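Local coordinates for protein D-alanyl-D-alanine carboxypeptidase (Enterococcus faecalis V583, PDB 5ZHF) that cleaves the C-terminal D-alanine from peptidoglycan-derived pentapeptides as a zinc-dependent carboxypeptidase linked to vancomycin resistance, at residues Ser42-Asn47 against His193-Gly198; Pro75-Leu80 against Phe171-Arg176; Glu129-Val134 against Ser188-His193. All coordinates share one frame; numbering follows the deposited sequence.

Overall arrangement
The chain enters through the loop 42-47, which contact 1 ties to strand 193-196 and the turn after it. This closes a long loop that holds the other two contacts. Contact 2 closes the next loop: helix 74-86 packs on the segment 171-176, which carries the edge strand 173-175. Contact 3 closes a shorter one, joining the loop 129-134 to 188-193, which runs into strand 193-196. Contacts 2 and 3 are both nested inside contact 1, and they cross each other. Contacts 1 and 2 meet in the four-stranded antiparallel sheet, where R195 pairs with I174. Contacts 1 and 3 share H193, a zinc ligand. R175 of contact 2 bonds to N189 of contact 3.

Contact 1: residues Ser42-Asn47 against His193-Gly198; sequences SLILVN and HYRYVG. With ZN (zinc ion), chain C.
Strand 193-196 of the four-stranded antiparallel sheet carries a zinc ligand at its start, and its R195 reaches across to S42 and I44 in the N-terminal loop 42-47. R195 holds two backbone carbonyls there. NH1 and NH2 of R195 both point end-on at one atom, the carbonyl oxygen of I44. The R195 NH1 to I44 O bond is 2.9 Å and runs nearly in line with the C=O. The R195 NH2 to I44 O bond is 2.8 Å and uses a lone pair in the carbonyl plane. Both bonds are bent, because the two N-H groups converge on one atom. I44 O lies in the guanidinium plane. NH2 of R195 also donates to S42 O at 2.8 Å, from above that carbonyl plane. The third nitrogen, R195 NE, turns back to Y196 O at 2.8 Å. Three carbonyl oxygens thus lie round the edge of the guanidinium and limit its rotation. A bend at chi2 (61°) brings the group there. NH1 has a salt bridge to E139, whose other carboxylate oxygen receives NE2 of H193. E139 therefore links the arginine to the zinc ligand and probably helps to orient the imidazole.

Just past the strand, S42 OG donates to V197 O over 2.7 Å, approaching from above the carbonyl plane. CA of V197 makes a CA-H...O contact with S42 O at 3.3 Å. The CD2 methyl of L43 packs across CB of V197, and the two side chains cross at about a right angle.

H193, at the start of the strand, binds zinc through ND1 at 2.0 Å. H140, D147 and a water complete the site. The His-Asp-His set of zinc ligands is that of the M15 metallopeptidases.

Contact 2: residues Pro75-Leu80 against Phe171-Arg176; sequences PYLQDL and FGFIRR
F171 and F173 meet Y76, L77, D79 and L80 on one side of helix 74-86. This is helix-on-sheet packing: the helix lies against the edge strand 173-175 of the antiparallel sheet and the turn before it. The F171 ring lies flat on the helix backbone. CA of L80 sits over its centre, 3.8 Å from the centroid and 11° off the normal, in a CH-pi contact. CB of D79 reaches CD1 of the same ring at 3.7 Å.

F173 is presented differently. Its edge meets the helix, with Y76 C and L77 N near the ring plane at CE1. CZ of F173 touches CD1 of L77 at 3.9 Å, and these side chains cross at about a right angle. CD1 of L80 approaches the F173 ring obliquely and also reaches F171, so L80 links the two phenylalanines. A chi1 of -178° sends its CG away from its own backbone N and into this position.

Further out, Y196 on the next strand meets F173 edge-to-face and also packs on the Y76 ring. W163 and L164 of helix 157-167 back L80, and W163 also touches F171. G172 connects the two phenylalanines and pairs with V197 and G198. The carbonyl O of F171 is buried with no hydrogen-bonding partner in the model; it faces CB of Y76 at 3.4 Å.

Contact 3: residues Glu129-Val134 against Ser188-His193; sequences ETWVAV and SNEPWH. With ZN (zinc ion), chain C.
The carbonyl oxygen of T130 takes two bonds from S188. The backbone N of S188 donates at 2.8 Å to T130 O, almost straight and nearly in line with the C=O. S188 OG donates to the same T130 O at 3.1 Å, from above the carbonyl plane. With its chi1 at -54°, OG stands beside the backbone N of S188, and both donors reach one acceptor. The T130 hydroxyl has its own bond, to E127 O.

The W131 indole lies over S188. CB of S188 sits 3.5 Å from the centroid of the six-membered ring, 9° off the normal, in a CH-pi contact. The indole edge meets the second segment too: CZ3 of W131 is 3.5 Å from N189 O. OE2 of E190 also lies near the ring plane, beside CE3. The ring and carboxylate planes are 26° apart. NE1 of W131, on the five-membered ring of the indole, bonds to Y114 OH.

This is the active site of a zinc DD-carboxypeptidase. W131, V132 and A133 bind the substrate, and E190 is the probable proton donor/acceptor. OE2 of E190 lies 2.6 Å from W131 O. The extended side chain of E190 spans from the substrate-binding loop to the zinc-bound water. OE1 of E190 receives a long bond, 3.3 Å, from the O of that water. The same water also accepts from NE1 of W192, lying in the plane of the indole at its edge.

Contact 1: residues Ser42-Asn47 against His193-Gly198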
# COMPACT_ATOMS: atom_id res chain seq x y z
N SER A 42 -10.38 -8.75 -5.93
CA SER A 42 -9.87 -7.60 -5.14
C SER A 42 -9.31 -8.07 -3.79
O SER A 42 -8.75 -7.27 -3.03
CB SER A 42 -10.94 -6.54 -4.94
OG SER A 42 -12.05 -6.99 -4.19
N LEU A 43 -9.47 -9.35 -3.49
CA LEU A 43 -9.02 -9.91 -2.22
C LEU A 43 -7.74 -10.74 -2.37
O LEU A 43 -7.33 -11.41 -1.40
CB LEU A 43 -10.13 -10.76 -1.60
CG LEU A 43 -11.27 -10.01 -0.94
CD1 LEU A 43 -12.27 -11.03 -0.40
CD2 LEU A 43 -10.77 -9.11 0.18
N ILE A 44 -7.09 -10.67 -3.53
CA ILE A 44 -5.84 -11.37 -3.74
C ILE A 44 -4.79 -11.02 -2.66
O ILE A 44 -4.61 -9.86 -2.32
CB ILE A 44 -5.29 -11.17 -5.17
CG1 ILE A 44 -4.10 -12.11 -5.40
CG2 ILE A 44 -4.93 -9.71 -5.45
CD1 ILE A 44 -3.61 -12.15 -6.84
N LEU A 45 -4.19 -12.06 -2.09
CA LEU A 45 -3.18 -11.89 -1.06
C LEU A 45 -1.79 -11.91 -1.66
O LEU A 45 -1.38 -12.91 -2.27
CB LEU A 45 -3.35 -12.98 0.00
CG LEU A 45 -2.42 -12.87 1.22
CD1 LEU A 45 -2.58 -11.52 1.92
CD2 LEU A 45 -2.69 -14.00 2.21
N VAL A 46 -1.04 -10.81 -1.48
CA VAL A 46 0.36 -10.72 -1.89
C VAL A 46 1.18 -10.30 -0.68
O VAL A 46 0.95 -9.25 -0.08
CB VAL A 46 0.59 -9.74 -3.07
CG1 VAL A 46 2.07 -9.56 -3.37
CG2 VAL A 46 -0.14 -10.26 -4.30
N ASN A 47 2.15 -11.13 -0.33
CA ASN A 47 3.05 -10.89 0.78
C ASN A 47 4.26 -11.77 0.61
O ASN A 47 4.39 -12.38 -0.39
CB ASN A 47 2.39 -11.02 2.14
CG ASN A 47 1.93 -12.43 2.47
OD1 ASN A 47 2.30 -13.39 1.86
ND2 ASN A 47 1.13 -12.51 3.46
N HIS A 193 0.63 3.56 3.00
CA HIS A 193 0.39 2.45 2.04
C HIS A 193 -1.06 1.92 2.17
O HIS A 193 -1.41 1.29 3.17
CB HIS A 193 1.41 1.34 2.23
CG HIS A 193 1.25 0.20 1.27
ND1 HIS A 193 2.14 -0.05 0.25
CD2 HIS A 193 0.29 -0.75 1.18
CE1 HIS A 193 1.75 -1.12 -0.42
NE2 HIS A 193 0.64 -1.58 0.14
N TYR A 194 -1.87 2.21 1.15
CA TYR A 194 -3.29 1.84 1.08
C TYR A 194 -3.55 0.84 -0.06
O TYR A 194 -3.02 0.97 -1.17
CB TYR A 194 -4.17 3.10 1.00
CG TYR A 194 -4.33 3.65 2.39
CD1 TYR A 194 -3.29 4.35 3.01
CD2 TYR A 194 -5.46 3.35 3.16
CE1 TYR A 194 -3.41 4.79 4.34
CE2 TYR A 194 -5.58 3.77 4.47
CZ TYR A 194 -4.55 4.47 5.08
OH TYR A 194 -4.71 4.84 6.39
N ARG A 195 -4.35 -0.18 0.26
CA ARG A 195 -4.63 -1.33 -0.63
C ARG A 195 -6.11 -1.37 -0.92
O ARG A 195 -6.92 -1.29 0.01
CB ARG A 195 -4.19 -2.63 0.06
CG ARG A 195 -4.76 -3.93 -0.49
CD ARG A 195 -4.39 -4.20 -1.94
NE ARG A 195 -5.26 -5.27 -2.41
CZ ARG A 195 -5.03 -6.57 -2.32
NH1 ARG A 195 -3.88 -7.04 -1.86
NH2 ARG A 195 -5.97 -7.41 -2.78
N TYR A 196 -6.46 -1.47 -2.19
CA TYR A 196 -7.85 -1.63 -2.58
C TYR A 196 -8.27 -3.10 -2.40
O TYR A 196 -7.67 -4.00 -3.00
CB TYR A 196 -8.08 -1.26 -4.02
CG TYR A 196 -9.55 -1.34 -4.39
CD1 TYR A 196 -10.44 -0.34 -4.00
CD2 TYR A 196 -10.06 -2.46 -5.07
CE1 TYR A 196 -11.79 -0.41 -4.33
CE2 TYR A 196 -11.41 -2.54 -5.40
CZ TYR A 196 -12.26 -1.53 -5.03
OH TYR A 196 -13.60 -1.59 -5.37
N VAL A 197 -9.30 -3.29 -1.58
CA VAL A 197 -10.00 -4.59 -1.47
C VAL A 197 -11.49 -4.55 -1.80
O VAL A 197 -12.15 -5.62 -1.83
CB VAL A 197 -9.79 -5.17 -0.06
CG1 VAL A 197 -8.34 -5.52 0.14
CG2 VAL A 197 -10.31 -4.23 1.01
N GLY A 198 -12.05 -3.35 -2.00
CA GLY A 198 -13.49 -3.15 -2.20
C GLY A 198 -14.16 -2.74 -0.93
O GLY A 198 -13.68 -3.02 0.17
ZN ZN C . 3.61 1.10 -0.48
O HOH W 1 5.32 1.13 0.93

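Contact 2: residues Pro75-Leu80 against Phe171-Arg176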
# COMPACT_ATOMS: atom_id res chain seq x y z
N PRO A 75 -12.12 4.74 -10.29
CA PRO A 75 -13.19 5.59 -9.74
C PRO A 75 -13.22 5.66 -8.23
O PRO A 75 -13.61 6.68 -7.67
CB PRO A 75 -14.48 4.99 -10.31
CG PRO A 75 -14.12 3.63 -10.75
CD PRO A 75 -12.65 3.56 -11.01
N TYR A 76 -12.78 4.59 -7.56
CA TYR A 76 -12.76 4.53 -6.11
C TYR A 76 -11.66 5.44 -5.56
O TYR A 76 -11.90 6.16 -4.62
CB TYR A 76 -12.54 3.11 -5.64
CG TYR A 76 -13.67 2.20 -6.06
CD1 TYR A 76 -14.86 2.18 -5.36
CD2 TYR A 76 -13.55 1.38 -7.18
CE1 TYR A 76 -15.92 1.36 -5.75
CE2 TYR A 76 -14.60 0.55 -7.59
CZ TYR A 76 -15.77 0.55 -6.87
OH TYR A 76 -16.81 -0.29 -7.26
N LEU A 77 -10.49 5.40 -6.20
CA LEU A 77 -9.39 6.30 -5.83
C LEU A 77 -9.79 7.77 -6.08
O LEU A 77 -9.52 8.63 -5.25
CB LEU A 77 -8.13 5.94 -6.61
CG LEU A 77 -6.86 6.71 -6.19
CD1 LEU A 77 -6.53 6.42 -4.74
CD2 LEU A 77 -5.70 6.36 -7.10
N GLN A 78 -10.46 8.03 -7.20
CA GLN A 78 -10.94 9.39 -7.50
C GLN A 78 -11.94 9.84 -6.45
O GLN A 78 -11.85 10.96 -5.95
CB GLN A 78 -11.54 9.47 -8.91
CG GLN A 78 -11.89 10.90 -9.33
CD GLN A 78 -10.67 11.81 -9.48
OE1 GLN A 78 -9.73 11.51 -10.22
NE2 GLN A 78 -10.67 12.94 -8.75
N ASP A 79 -12.89 8.97 -6.10
CA ASP A 79 -13.85 9.32 -5.05
C ASP A 79 -13.17 9.61 -3.72
O ASP A 79 -13.56 10.54 -2.99
CB ASP A 79 -14.87 8.21 -4.83
CG ASP A 79 -15.85 8.06 -5.98
OD1 ASP A 79 -15.96 8.94 -6.86
OD2 ASP A 79 -16.52 7.02 -5.98
N LEU A 80 -12.15 8.82 -3.39
CA LEU A 80 -11.39 9.01 -2.16
C LEU A 80 -10.71 10.40 -2.16
O LEU A 80 -10.81 11.14 -1.18
CB LEU A 80 -10.37 7.91 -1.98
CG LEU A 80 -9.56 8.00 -0.69
CD1 LEU A 80 -9.22 6.65 -0.12
CD2 LEU A 80 -8.29 8.82 -0.85
N PHE A 171 -14.24 3.95 0.66
CA PHE A 171 -13.91 3.92 -0.77
C PHE A 171 -13.22 2.63 -1.18
O PHE A 171 -12.76 2.51 -2.32
CB PHE A 171 -13.06 5.13 -1.11
CG PHE A 171 -13.65 6.39 -0.61
CD1 PHE A 171 -14.65 7.02 -1.33
CD2 PHE A 171 -13.27 6.91 0.61
CE1 PHE A 171 -15.27 8.17 -0.84
CE2 PHE A 171 -13.88 8.06 1.10
CZ PHE A 171 -14.86 8.70 0.36
N GLY A 172 -13.20 1.65 -0.28
CA GLY A 172 -12.68 0.34 -0.59
C GLY A 172 -11.20 0.14 -0.32
O GLY A 172 -10.64 -0.85 -0.75
N PHE A 173 -10.54 1.09 0.35
CA PHE A 173 -9.12 0.97 0.63
C PHE A 173 -8.87 0.75 2.12
O PHE A 173 -9.54 1.34 2.97
CB PHE A 173 -8.38 2.26 0.20
CG PHE A 173 -8.34 2.49 -1.27
CD1 PHE A 173 -9.40 3.09 -1.91
CD2 PHE A 173 -7.22 2.13 -2.02
CE1 PHE A 173 -9.35 3.33 -3.28
CE2 PHE A 173 -7.16 2.35 -3.39
CZ PHE A 173 -8.23 2.96 -4.01
N ILE A 174 -7.88 -0.07 2.43
CA ILE A 174 -7.46 -0.32 3.81
C ILE A 174 -6.03 0.15 4.07
O ILE A 174 -5.16 0.13 3.16
CB ILE A 174 -7.61 -1.81 4.21
CG1 ILE A 174 -6.75 -2.73 3.32
CG2 ILE A 174 -9.06 -2.20 4.13
CD1 ILE A 174 -6.83 -4.21 3.66
N ARG A 175 -5.82 0.56 5.32
CA ARG A 175 -4.49 0.83 5.85
C ARG A 175 -3.84 -0.54 6.01
O ARG A 175 -4.11 -1.27 6.98
CB ARG A 175 -4.59 1.59 7.18
CG ARG A 175 -3.25 2.01 7.73
CD ARG A 175 -3.42 2.64 9.09
NE ARG A 175 -2.14 3.05 9.67
CZ ARG A 175 -2.02 3.86 10.72
NH1 ARG A 175 -3.09 4.39 11.31
NH2 ARG A 175 -0.82 4.18 11.17
N ARG A 176 -3.04 -0.90 5.02
CA ARG A 176 -2.64 -2.29 4.84
C ARG A 176 -1.73 -2.82 5.94
O ARG A 176 -1.77 -4.02 6.25
CB ARG A 176 -1.92 -2.42 3.52
CG ARG A 176 -1.48 -3.82 3.15
CD ARG A 176 -2.65 -4.75 3.03
NE ARG A 176 -2.22 -6.09 2.65
CZ ARG A 176 -1.82 -7.04 3.49
NH1 ARG A 176 -1.69 -6.81 4.80
NH2 ARG A 176 -1.52 -8.24 3.01

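Contact 3: residues Glu129-Val134 against Ser188-His193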
# COMPACT_ATOMS: atom_id res chain seq x y z
N GLU A 129 13.56 -5.48 4.41
CA GLU A 129 12.36 -6.25 4.06
C GLU A 129 11.14 -5.93 4.95
O GLU A 129 10.01 -6.12 4.52
CB GLU A 129 12.68 -7.75 4.07
CG GLU A 129 11.70 -8.63 3.32
CD GLU A 129 12.28 -9.97 2.88
OE1 GLU A 129 13.49 -10.21 3.08
OE2 GLU A 129 11.52 -10.78 2.31
N THR A 130 11.38 -5.43 6.16
CA THR A 130 10.29 -4.96 7.03
C THR A 130 9.62 -3.70 6.50
O THR A 130 8.57 -3.31 7.03
CB THR A 130 10.74 -4.70 8.50
OG1 THR A 130 11.67 -3.60 8.54
CG2 THR A 130 11.37 -5.94 9.11
N TRP A 131 10.23 -3.06 5.49
CA TRP A 131 9.71 -1.87 4.81
C TRP A 131 9.37 -2.04 3.34
O TRP A 131 8.36 -1.52 2.88
CB TRP A 131 10.72 -0.72 4.92
CG TRP A 131 11.03 -0.30 6.33
CD1 TRP A 131 12.14 -0.62 7.04
CD2 TRP A 131 10.22 0.52 7.18
NE1 TRP A 131 12.08 -0.05 8.29
CE2 TRP A 131 10.91 0.64 8.41
CE3 TRP A 131 8.97 1.15 7.04
CZ2 TRP A 131 10.41 1.40 9.49
CZ3 TRP A 131 8.46 1.88 8.11
CH2 TRP A 131 9.19 2.00 9.32
N VAL A 132 10.23 -2.73 2.60
CA VAL A 132 10.12 -2.83 1.14
C VAL A 132 10.19 -4.31 0.80
O VAL A 132 11.14 -4.99 1.16
CB VAL A 132 11.26 -2.10 0.42
CG1 VAL A 132 11.09 -2.18 -1.10
CG2 VAL A 132 11.35 -0.63 0.86
N ALA A 133 9.20 -4.78 0.05
CA ALA A 133 9.08 -6.20 -0.27
C ALA A 133 10.07 -6.62 -1.36
O ALA A 133 10.45 -5.80 -2.22
CB ALA A 133 7.65 -6.49 -0.68
N VAL A 134 10.50 -7.89 -1.34
CA VAL A 134 11.36 -8.38 -2.41
C VAL A 134 10.52 -8.40 -3.68
O VAL A 134 9.31 -8.65 -3.62
CB VAL A 134 12.03 -9.77 -2.15
CG1 VAL A 134 12.78 -9.79 -0.82
CG2 VAL A 134 11.03 -10.91 -2.23
N SER A 188 6.47 -3.10 8.84
CA SER A 188 6.44 -1.98 9.78
C SER A 188 5.28 -1.02 9.48
O SER A 188 4.60 -1.13 8.46
CB SER A 188 7.76 -1.21 9.71
OG SER A 188 8.88 -2.08 9.91
N ASN A 189 5.06 -0.09 10.40
CA ASN A 189 3.99 0.90 10.27
C ASN A 189 4.26 1.79 9.05
O ASN A 189 5.20 2.58 9.05
CB ASN A 189 3.91 1.73 11.56
CG ASN A 189 2.91 2.86 11.49
OD1 ASN A 189 1.92 2.79 10.78
ND2 ASN A 189 3.15 3.92 12.26
N GLU A 190 3.44 1.64 8.00
CA GLU A 190 3.55 2.42 6.78
C GLU A 190 2.23 3.15 6.55
O GLU A 190 1.37 2.70 5.79
CB GLU A 190 3.90 1.50 5.60
CG GLU A 190 5.26 0.85 5.80
CD GLU A 190 5.76 0.09 4.60
OE1 GLU A 190 4.94 -0.39 3.78
OE2 GLU A 190 6.98 -0.06 4.51
N PRO A 191 2.04 4.30 7.23
CA PRO A 191 0.72 4.96 7.22
C PRO A 191 0.32 5.58 5.88
O PRO A 191 -0.79 6.07 5.75
CB PRO A 191 0.87 6.06 8.30
CG PRO A 191 2.33 6.31 8.37
CD PRO A 191 2.97 4.98 8.16
N TRP A 192 1.26 5.55 4.92
CA TRP A 192 1.02 5.94 3.52
C TRP A 192 0.46 4.83 2.62
O TRP A 192 -0.08 5.15 1.56
CB TRP A 192 2.34 6.43 2.89
CG TRP A 192 3.47 5.50 3.08
CD1 TRP A 192 3.80 4.43 2.29
CD2 TRP A 192 4.43 5.52 4.14
NE1 TRP A 192 4.89 3.80 2.81
CE2 TRP A 192 5.30 4.44 3.94
CE3 TRP A 192 4.64 6.35 5.25
CZ2 TRP A 192 6.38 4.17 4.80
CZ3 TRP A 192 5.70 6.07 6.11
CH2 TRP A 192 6.56 5.01 5.86
N HIS A 193 0.63 3.56 3.00
CA HIS A 193 0.39 2.45 2.04
C HIS A 193 -1.06 1.92 2.17
O HIS A 193 -1.41 1.29 3.17
CB HIS A 193 1.41 1.34 2.23
CG HIS A 193 1.25 0.20 1.27
ND1 HIS A 193 2.14 -0.05 0.25
CD2 HIS A 193 0.29 -0.75 1.18
CE1 HIS A 193 1.75 -1.12 -0.42
NE2 HIS A 193 0.64 -1.58 0.14
ZN ZN C . 3.61 1.10 -0.48
O HOH W 1 5.32 1.13 0.93